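Local coordinates for protein Abbfa_003403 (Acinetobacter baumannii, PDB 4ZXH) that probably assembles a peptide product as a four-domain nonribosomal peptide synthetase, with condensation, adenylation, carrier and thioesterase domains in one chain, at residues I1142-S1147 with L1278-L1283; Q1149-G1154 with E1256-P1261. One frame throughout, in Å; residues are numbered along the deposited sequence.

Contact 1 (I1142-S1147 with L1278-L1283)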
ATOM      1  N   ILE A1142     -38.703  34.412  -1.558  1.00 27.69           N
ATOM      2  CA  ILE A1142     -38.325  34.272  -2.962  1.00 23.21           C
ATOM      3  C   ILE A1142     -39.426  33.584  -3.755  1.00 37.39           C
ATOM      4  O   ILE A1142     -39.849  34.098  -4.802  1.00 32.74           O
ATOM      5  CB  ILE A1142     -37.030  33.484  -3.115  1.00 22.10           C
ATOM      6  CG1 ILE A1142     -35.874  34.263  -2.485  1.00 21.45           C
ATOM      7  CG2 ILE A1142     -36.752  33.185  -4.569  1.00 23.14           C
ATOM      8  CD1 ILE A1142     -34.559  33.561  -2.550  1.00 20.53           C
ATOM      9  N   ALA A1143     -39.907  32.447  -3.237  1.00 23.54           N
ATOM     10  CA  ALA A1143     -41.006  31.694  -3.858  1.00 24.63           C
ATOM     11  C   ALA A1143     -42.226  32.551  -4.128  1.00 29.14           C
ATOM     12  O   ALA A1143     -42.872  32.420  -5.170  1.00 27.99           O
ATOM     13  CB  ALA A1143     -41.402  30.529  -2.997  1.00 23.72           C
ATOM     14  N   TYR A1144     -42.538  33.427  -3.178  1.00 33.21           N
ATOM     15  CA  TYR A1144     -43.675  34.323  -3.309  1.00 30.21           C
ATOM     16  C   TYR A1144     -43.468  35.229  -4.506  1.00 32.53           C
ATOM     17  O   TYR A1144     -44.353  35.345  -5.358  1.00 33.71           O
ATOM     18  CB  TYR A1144     -43.856  35.138  -2.031  1.00 34.23           C
ATOM     19  CG  TYR A1144     -45.149  35.932  -1.932  1.00 33.82           C
ATOM     20  CD1 TYR A1144     -46.371  35.293  -1.744  1.00 37.08           C
ATOM     21  CD2 TYR A1144     -45.137  37.318  -1.965  1.00 30.37           C
ATOM     22  CE1 TYR A1144     -47.548  36.012  -1.627  1.00 40.01           C
ATOM     23  CE2 TYR A1144     -46.305  38.052  -1.840  1.00 32.49           C
ATOM     24  CZ  TYR A1144     -47.508  37.398  -1.677  1.00 42.93           C
ATOM     25  OH  TYR A1144     -48.674  38.130  -1.555  1.00 44.65           O
ATOM     26  N   GLU A1145     -42.287  35.844  -4.592  1.00 31.24           N
ATOM     27  CA  GLU A1145     -42.015  36.778  -5.689  1.00 41.26           C
ATOM     28  C   GLU A1145     -41.908  36.053  -7.038  1.00 39.89           C
ATOM     29  O   GLU A1145     -42.302  36.588  -8.077  1.00 36.38           O
ATOM     30  CB  GLU A1145     -40.740  37.591  -5.418  1.00 34.06           C
ATOM     31  CG  GLU A1145     -40.285  38.461  -6.594  1.00 32.29           C
ATOM     32  CD  GLU A1145     -41.304  39.542  -6.979  1.00 43.69           C
ATOM     33  OE1 GLU A1145     -42.166  39.903  -6.138  1.00 41.46           O
ATOM     34  OE2 GLU A1145     -41.233  40.038  -8.128  1.00 43.69           O
ATOM     35  N   ILE A1146     -41.388  34.832  -7.024  1.00 35.87           N
ATOM     36  CA  ILE A1146     -41.353  34.040  -8.244  1.00 37.56           C
ATOM     37  C   ILE A1146     -42.772  33.720  -8.693  1.00 39.63           C
ATOM     38  O   ILE A1146     -43.073  33.817  -9.886  1.00 43.39           O
ATOM     39  CB  ILE A1146     -40.548  32.765  -8.066  1.00 31.63           C
ATOM     40  CG1 ILE A1146     -39.065  33.112  -8.087  1.00 29.31           C
ATOM     41  CG2 ILE A1146     -40.825  31.806  -9.182  1.00 32.64           C
ATOM     42  CD1 ILE A1146     -38.181  31.921  -7.963  1.00 31.20           C
ATOM     43  N   SER A1147     -43.650  33.386  -7.747  1.00 33.81           N
ATOM     44  CA  SER A1147     -45.060  33.177  -8.078  1.00 42.06           C
ATOM     45  C   SER A1147     -45.675  34.419  -8.689  1.00 51.21           C
ATOM     46  O   SER A1147     -46.377  34.331  -9.688  1.00 62.36           O
ATOM     47  CB  SER A1147     -45.865  32.791  -6.850  1.00 43.05           C
ATOM     48  OG  SER A1147     -45.290  31.681  -6.204  1.00 44.50           O
ATOM     49  N   LEU A1278     -46.894  34.649  11.303  1.00 26.59           N
ATOM     50  CA  LEU A1278     -45.654  35.303  10.895  1.00 25.42           C
ATOM     51  C   LEU A1278     -45.909  36.557  10.036  1.00 31.29           C
ATOM     52  O   LEU A1278     -45.027  37.004   9.299  1.00 37.70           O
ATOM     53  CB  LEU A1278     -44.754  34.311  10.138  1.00 28.41           C
ATOM     54  CG  LEU A1278     -44.572  32.976  10.853  1.00 33.38           C
ATOM     55  CD1 LEU A1278     -43.601  32.077  10.113  1.00 34.68           C
ATOM     56  CD2 LEU A1278     -44.117  33.197  12.273  1.00 23.16           C
ATOM     57  N   GLY A1279     -47.107  37.128  10.141  1.00 29.93           N
ATOM     58  CA  GLY A1279     -47.425  38.334   9.409  1.00 31.87           C
ATOM     59  C   GLY A1279     -48.122  38.117   8.074  1.00 36.43           C
ATOM     60  O   GLY A1279     -48.509  39.082   7.425  1.00 43.16           O
ATOM     61  N   TRP A1280     -48.316  36.868   7.655  1.00 35.69           N
ATOM     62  CA  TRP A1280     -48.882  36.618   6.320  1.00 37.38           C
ATOM     63  C   TRP A1280     -50.343  37.012   6.200  1.00 38.48           C
ATOM     64  O   TRP A1280     -50.851  37.200   5.091  1.00 42.49           O
ATOM     65  CB  TRP A1280     -48.713  35.145   5.916  1.00 34.72           C
ATOM     66  CG  TRP A1280     -47.331  34.866   5.441  1.00 33.47           C
ATOM     67  CD1 TRP A1280     -46.313  34.336   6.168  1.00 25.64           C
ATOM     68  CD2 TRP A1280     -46.791  35.160   4.144  1.00 32.06           C
ATOM     69  NE1 TRP A1280     -45.177  34.246   5.400  1.00 37.80           N
ATOM     70  CE2 TRP A1280     -45.439  34.752   4.152  1.00 34.36           C
ATOM     71  CE3 TRP A1280     -47.322  35.706   2.970  1.00 30.02           C
ATOM     72  CZ2 TRP A1280     -44.601  34.887   3.035  1.00 25.65           C
ATOM     73  CZ3 TRP A1280     -46.484  35.835   1.849  1.00 28.25           C
ATOM     74  CH2 TRP A1280     -45.144  35.423   1.896  1.00 27.28           C
ATOM     75  N   ASP A1281     -51.019  37.138   7.334  1.00 39.47           N
ATOM     76  CA  ASP A1281     -52.397  37.609   7.333  1.00 45.36           C
ATOM     77  C   ASP A1281     -52.539  39.002   6.706  1.00 45.29           C
ATOM     78  O   ASP A1281     -53.650  39.439   6.431  1.00 54.63           O
ATOM     79  CB  ASP A1281     -52.977  37.618   8.760  1.00 53.70           C
ATOM     80  CG  ASP A1281     -52.127  38.408   9.752  1.00 65.06           C
ATOM     81  OD1 ASP A1281     -50.882  38.327   9.682  1.00 81.83           O
ATOM     82  OD2 ASP A1281     -52.705  39.128  10.596  1.00 57.85           O
ATOM     83  N   GLN A1282     -51.427  39.703   6.483  1.00 41.00           N
ATOM     84  CA  GLN A1282     -51.501  41.049   5.920  1.00 41.06           C
ATOM     85  C   GLN A1282     -51.255  41.026   4.414  1.00 46.14           C
ATOM     86  O   GLN A1282     -51.321  42.059   3.750  1.00 56.77           O
ATOM     87  CB  GLN A1282     -50.492  41.985   6.582  1.00 41.07           C
ATOM     88  CG  GLN A1282     -50.497  41.993   8.102  1.00 46.13           C
ATOM     89  CD  GLN A1282     -49.592  43.077   8.673  1.00 54.44           C
ATOM     90  OE1 GLN A1282     -48.972  43.838   7.932  1.00 59.83           O
ATOM     91  NE2 GLN A1282     -49.477  43.121   9.994  1.00 64.38           N
ATOM     92  N   LEU A1283     -50.969  39.843   3.881  1.00 44.94           N
ATOM     93  CA  LEU A1283     -50.668  39.689   2.464  1.00 38.54           C
ATOM     94  C   LEU A1283     -51.619  38.720   1.795  1.00 43.29           C
ATOM     95  O   LEU A1283     -51.981  38.900   0.636  1.00 59.46           O
ATOM     96  CB  LEU A1283     -49.236  39.194   2.264  1.00 33.99           C
ATOM     97  CG  LEU A1283     -48.127  40.160   2.645  1.00 35.22           C
ATOM     98  CD1 LEU A1283     -46.781  39.551   2.316  1.00 34.15           C
ATOM     99  CD2 LEU A1283     -48.327  41.484   1.927  1.00 35.02           C
TER
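The first torsion of Y1144 sets CG anti to its own N (chi1 -169°) and sends the phenol ring from the helix toward W1280. In W1280, CG lies anti to the carbonyl carbon (chi1 -79°), and the edge of the indole comes to the phenol face. The two rings form a T-shaped, edge-to-face pair within the thioesterase domain, an alpha/beta-hydrolase fold. Y1144 sits on helix 1138-1152, which follows the probable nucleophile elbow. W1280 sits in a short 3-10 turn in the loop between strands 1262-1267 and 1288-1293.

The centroid of the six-membered indole ring is 5.0 Å from that of the phenol, and the planes meet at 69°. W1280 CZ3 stands over the phenol near its rim, 3.6 Å from Y1144 CD1. Both rings also touch M1162 of strand 1157-1163, so the pair packs against the central sheet.

The polar ends of the pair are bonded outside it: Y1144 OH to E1258 O, and W1280 NE1 to T1165 O. The first anchors the far end of the phenol, and the second should limit rotation of the indole. L1283 adds a looser apolar contact, with CD1 4.4 Å from Y1144 CE2.

Contact 2 (Q1149-G1154 with E1256-P1261); sequences QLRQMG and EPEDFP
R1151 packs against the CE1 corner of F1260 and reaches the backbone of D1259 and the carboxylate of E1258. It comes from the last turn of helix 1138-1152 in the thioesterase domain. Its partners are in the loop that leads into strand 1262-1267 of the central sheet. The side chain bends at chi2 (-84°), which brings the guanidinium face onto F1260 CE1.

One hydrogen bond crosses the contact. R1151 NH2 donates to D1259 O at 3.3 Å, with an N-H...O angle of 152°. The donor lies in the carbonyl plane, but the oxygen is tilted slightly from the guanidinium plane. R1151 NH1 makes a long salt bridge to E1258 OE2, at 3.6 Å. E1258 reaches it with an extended chain.

F1260 covers one guanidinium face. Its CE1 lies over the centre of the group, 3.6 Å from R1151 CZ, and the two planes are 25° apart. The ring edge also meets the aliphatic part of the arginine, with F1260 CE1 3.5 Å from R1151 CG.

Other polar groups of the loop are satisfied from outside. D1259 OD1 accepts from K1285 N, and F1260 O bonds to T1287 OG1. On the helix side, R1151 O accepts from G1154 N. The guanidinium thus joins three consecutive loop residues to the helix end, by a charge, a carbonyl and a ring, and the nearby carboxylate probably steadies its positive charge.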
ATOM      1  N   GLN A1149     -44.407  36.722 -10.367  1.00 48.14           N
ATOM      2  CA  GLN A1149     -43.948  36.954 -11.736  1.00 40.81           C
ATOM      3  C   GLN A1149     -44.494  35.922 -12.726  1.00 48.67           C
ATOM      4  O   GLN A1149     -44.830  36.277 -13.854  1.00 54.56           O
ATOM      5  CB  GLN A1149     -42.421  36.966 -11.799  1.00 39.39           C
ATOM      6  CG  GLN A1149     -41.767  38.103 -11.032  1.00 38.55           C
ATOM      7  CD  GLN A1149     -40.313  38.321 -11.435  1.00 44.19           C
ATOM      8  OE1 GLN A1149     -39.862  37.825 -12.465  1.00 52.24           O
ATOM      9  NE2 GLN A1149     -39.575  39.070 -10.621  1.00 41.06           N
ATOM     10  N   LEU A1150     -44.583  34.657 -12.309  1.00 52.93           N
ATOM     11  CA  LEU A1150     -45.107  33.592 -13.170  1.00 42.09           C
ATOM     12  C   LEU A1150     -46.558  33.882 -13.586  1.00 49.00           C
ATOM     13  O   LEU A1150     -46.935  33.618 -14.730  1.00 56.28           O
ATOM     14  CB  LEU A1150     -45.008  32.225 -12.482  1.00 40.05           C
ATOM     15  CG  LEU A1150     -43.601  31.647 -12.239  1.00 41.75           C
ATOM     16  CD1 LEU A1150     -43.651  30.349 -11.409  1.00 43.07           C
ATOM     17  CD2 LEU A1150     -42.820  31.422 -13.521  1.00 39.01           C
ATOM     18  N   ARG A1151     -47.358  34.430 -12.670  1.00 47.69           N
ATOM     19  CA  ARG A1151     -48.674  34.976 -13.014  1.00 55.01           C
ATOM     20  C   ARG A1151     -48.595  35.997 -14.151  1.00 58.54           C
ATOM     21  O   ARG A1151     -49.333  35.915 -15.144  1.00 52.76           O
ATOM     22  CB  ARG A1151     -49.316  35.642 -11.798  1.00 68.84           C
ATOM     23  CG  ARG A1151     -49.910  34.688 -10.793  1.00 80.02           C
ATOM     24  CD  ARG A1151     -51.317  34.254 -11.175  1.00 87.50           C
ATOM     25  NE  ARG A1151     -51.894  33.375 -10.157  1.00 88.62           N
ATOM     26  CZ  ARG A1151     -52.389  33.791  -8.991  1.00 77.63           C
ATOM     27  NH1 ARG A1151     -52.394  35.086  -8.679  1.00 67.65           N
ATOM     28  NH2 ARG A1151     -52.888  32.906  -8.136  1.00 74.33           N
ATOM     29  N   GLN A1152     -47.696  36.964 -13.988  1.00 54.28           N
ATOM     30  CA  GLN A1152     -47.520  38.022 -14.973  1.00 65.35           C
ATOM     31  C   GLN A1152     -47.233  37.494 -16.376  1.00 59.63           C
ATOM     32  O   GLN A1152     -47.542  38.157 -17.357  1.00 67.48           O
ATOM     33  CB  GLN A1152     -46.402  38.974 -14.538  1.00 74.32           C
ATOM     34  CG  GLN A1152     -46.788  39.854 -13.366  1.00 82.26           C
ATOM     35  CD  GLN A1152     -48.119  40.552 -13.596  1.00 89.90           C
ATOM     36  OE1 GLN A1152     -49.150  40.141 -13.058  1.00 89.28           O
ATOM     37  NE2 GLN A1152     -48.106  41.601 -14.417  1.00 92.20           N
ATOM     38  N   MET A1153     -46.642  36.309 -16.477  1.00 53.86           N
ATOM     39  CA  MET A1153     -46.334  35.761 -17.784  1.00 53.84           C
ATOM     40  C   MET A1153     -47.292  34.613 -18.139  1.00 60.99           C
ATOM     41  O   MET A1153     -47.065  33.872 -19.099  1.00 60.50           O
ATOM     42  CB  MET A1153     -44.860  35.318 -17.856  1.00 51.89           C
ATOM     43  CG  MET A1153     -44.313  34.565 -16.655  1.00 56.30           C
ATOM     44  SD  MET A1153     -42.543  34.148 -16.792  1.00 61.06           S
ATOM     45  CE  MET A1153     -41.773  35.473 -15.853  1.00 59.26           C
ATOM     46  N   GLY A1154     -48.374  34.487 -17.371  1.00 66.19           N
ATOM     47  CA  GLY A1154     -49.440  33.551 -17.692  1.00 56.38           C
ATOM     48  C   GLY A1154     -49.285  32.135 -17.163  1.00 67.76           C
ATOM     49  O   GLY A1154     -50.154  31.294 -17.374  1.00 71.95           O
ATOM     50  N   GLU A1256     -47.267  44.228  -2.461  1.00 55.14           N
ATOM     51  CA  GLU A1256     -48.684  44.426  -2.172  1.00 66.22           C
ATOM     52  C   GLU A1256     -49.367  43.062  -2.049  1.00 62.89           C
ATOM     53  O   GLU A1256     -48.868  42.063  -2.578  1.00 64.45           O
ATOM     54  CB  GLU A1256     -49.351  45.295  -3.254  1.00 81.58           C
ATOM     55  CG  GLU A1256     -48.878  46.763  -3.289  1.00 98.69           C
ATOM     56  CD  GLU A1256     -47.603  46.980  -4.110  1.00112.44           C
ATOM     57  OE1 GLU A1256     -47.051  45.988  -4.632  1.00120.37           O
ATOM     58  OE2 GLU A1256     -47.150  48.146  -4.227  1.00113.56           O
ATOM     59  N   PRO A1257     -50.490  43.005  -1.317  1.00 56.39           N
ATOM     60  CA  PRO A1257     -51.157  41.716  -1.096  1.00 48.77           C
ATOM     61  C   PRO A1257     -51.567  41.012  -2.387  1.00 50.19           C
ATOM     62  O   PRO A1257     -52.007  41.658  -3.328  1.00 56.64           O
ATOM     63  CB  PRO A1257     -52.386  42.103  -0.272  1.00 42.95           C
ATOM     64  CG  PRO A1257     -51.950  43.335   0.476  1.00 42.99           C
ATOM     65  CD  PRO A1257     -51.091  44.083  -0.510  1.00 48.47           C
ATOM     66  N   GLU A1258     -51.398  39.696  -2.422  1.00 51.58           N
ATOM     67  CA  GLU A1258     -51.778  38.881  -3.575  1.00 60.14           C
ATOM     68  C   GLU A1258     -52.010  37.438  -3.135  1.00 55.39           C
ATOM     69  O   GLU A1258     -51.199  36.875  -2.400  1.00 49.47           O
ATOM     70  CB  GLU A1258     -50.706  38.938  -4.669  1.00 64.31           C
ATOM     71  CG  GLU A1258     -51.126  38.231  -5.956  1.00 71.85           C
ATOM     72  CD  GLU A1258     -50.270  38.619  -7.147  1.00 71.45           C
ATOM     73  OE1 GLU A1258     -49.347  39.445  -6.961  1.00 67.37           O
ATOM     74  OE2 GLU A1258     -50.538  38.111  -8.266  1.00 70.44           O
ATOM     75  N   ASP A1259     -53.112  36.842  -3.578  1.00 56.14           N
ATOM     76  CA  ASP A1259     -53.460  35.495  -3.134  1.00 55.93           C
ATOM     77  C   ASP A1259     -52.866  34.399  -4.004  1.00 52.46           C
ATOM     78  O   ASP A1259     -53.070  34.358  -5.210  1.00 56.44           O
ATOM     79  CB  ASP A1259     -54.975  35.318  -3.068  1.00 65.69           C
ATOM     80  CG  ASP A1259     -55.583  35.965  -1.840  1.00 74.77           C
ATOM     81  OD1 ASP A1259     -54.839  36.640  -1.087  1.00 75.94           O
ATOM     82  OD2 ASP A1259     -56.801  35.782  -1.621  1.00 77.73           O
ATOM     83  N   PHE A1260     -52.101  33.527  -3.362  1.00 49.90           N
ATOM     84  CA  PHE A1260     -51.608  32.313  -3.975  1.00 45.57           C
ATOM     85  C   PHE A1260     -52.008  31.166  -3.068  1.00 47.45           C
ATOM     86  O   PHE A1260     -52.163  31.364  -1.865  1.00 52.08           O
ATOM     87  CB  PHE A1260     -50.091  32.357  -4.151  1.00 47.55           C
ATOM     88  CG  PHE A1260     -49.626  33.348  -5.163  1.00 55.67           C
ATOM     89  CD1 PHE A1260     -49.617  33.025  -6.511  1.00 59.33           C
ATOM     90  CD2 PHE A1260     -49.165  34.593  -4.771  1.00 58.55           C
ATOM     91  CE1 PHE A1260     -49.182  33.937  -7.456  1.00 62.24           C
ATOM     92  CE2 PHE A1260     -48.726  35.511  -5.712  1.00 60.12           C
ATOM     93  CZ  PHE A1260     -48.734  35.184  -7.055  1.00 60.03           C
ATOM     94  N   PRO A1261     -52.181  29.960  -3.627  1.00 47.42           N
ATOM     95  CA  PRO A1261     -52.435  28.821  -2.738  1.00 48.83           C
ATOM     96  C   PRO A1261     -51.169  28.486  -1.937  1.00 44.80           C
ATOM     97  O   PRO A1261     -50.156  28.088  -2.507  1.00 40.35           O
ATOM     98  CB  PRO A1261     -52.817  27.701  -3.706  1.00 42.85           C
ATOM     99  CG  PRO A1261     -52.125  28.057  -4.974  1.00 39.59           C
ATOM    100  CD  PRO A1261     -52.040  29.553  -5.035  1.00 45.55           C
TER

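Both contacts start on helix 1138-1152 of the thioesterase domain. Going from the N terminus, the chain passes 1142-1147 and then 1149-1154. It runs through strand 1157-1163 and several helices, ending with 1233-1251, to reach 1256-1261. Here contact 2 closes its loop. The chain continues through strand 1262-1267 to 1278-1283, where contact 1 closes the outer loop. Contact 2 is therefore nested inside contact 1. Their centres are about 10 Å apart. They tie one helix to the loops before and after strand 1262-1267. The two loops also meet directly, with P1257 packing against L1283, and F1260 packs against S1147.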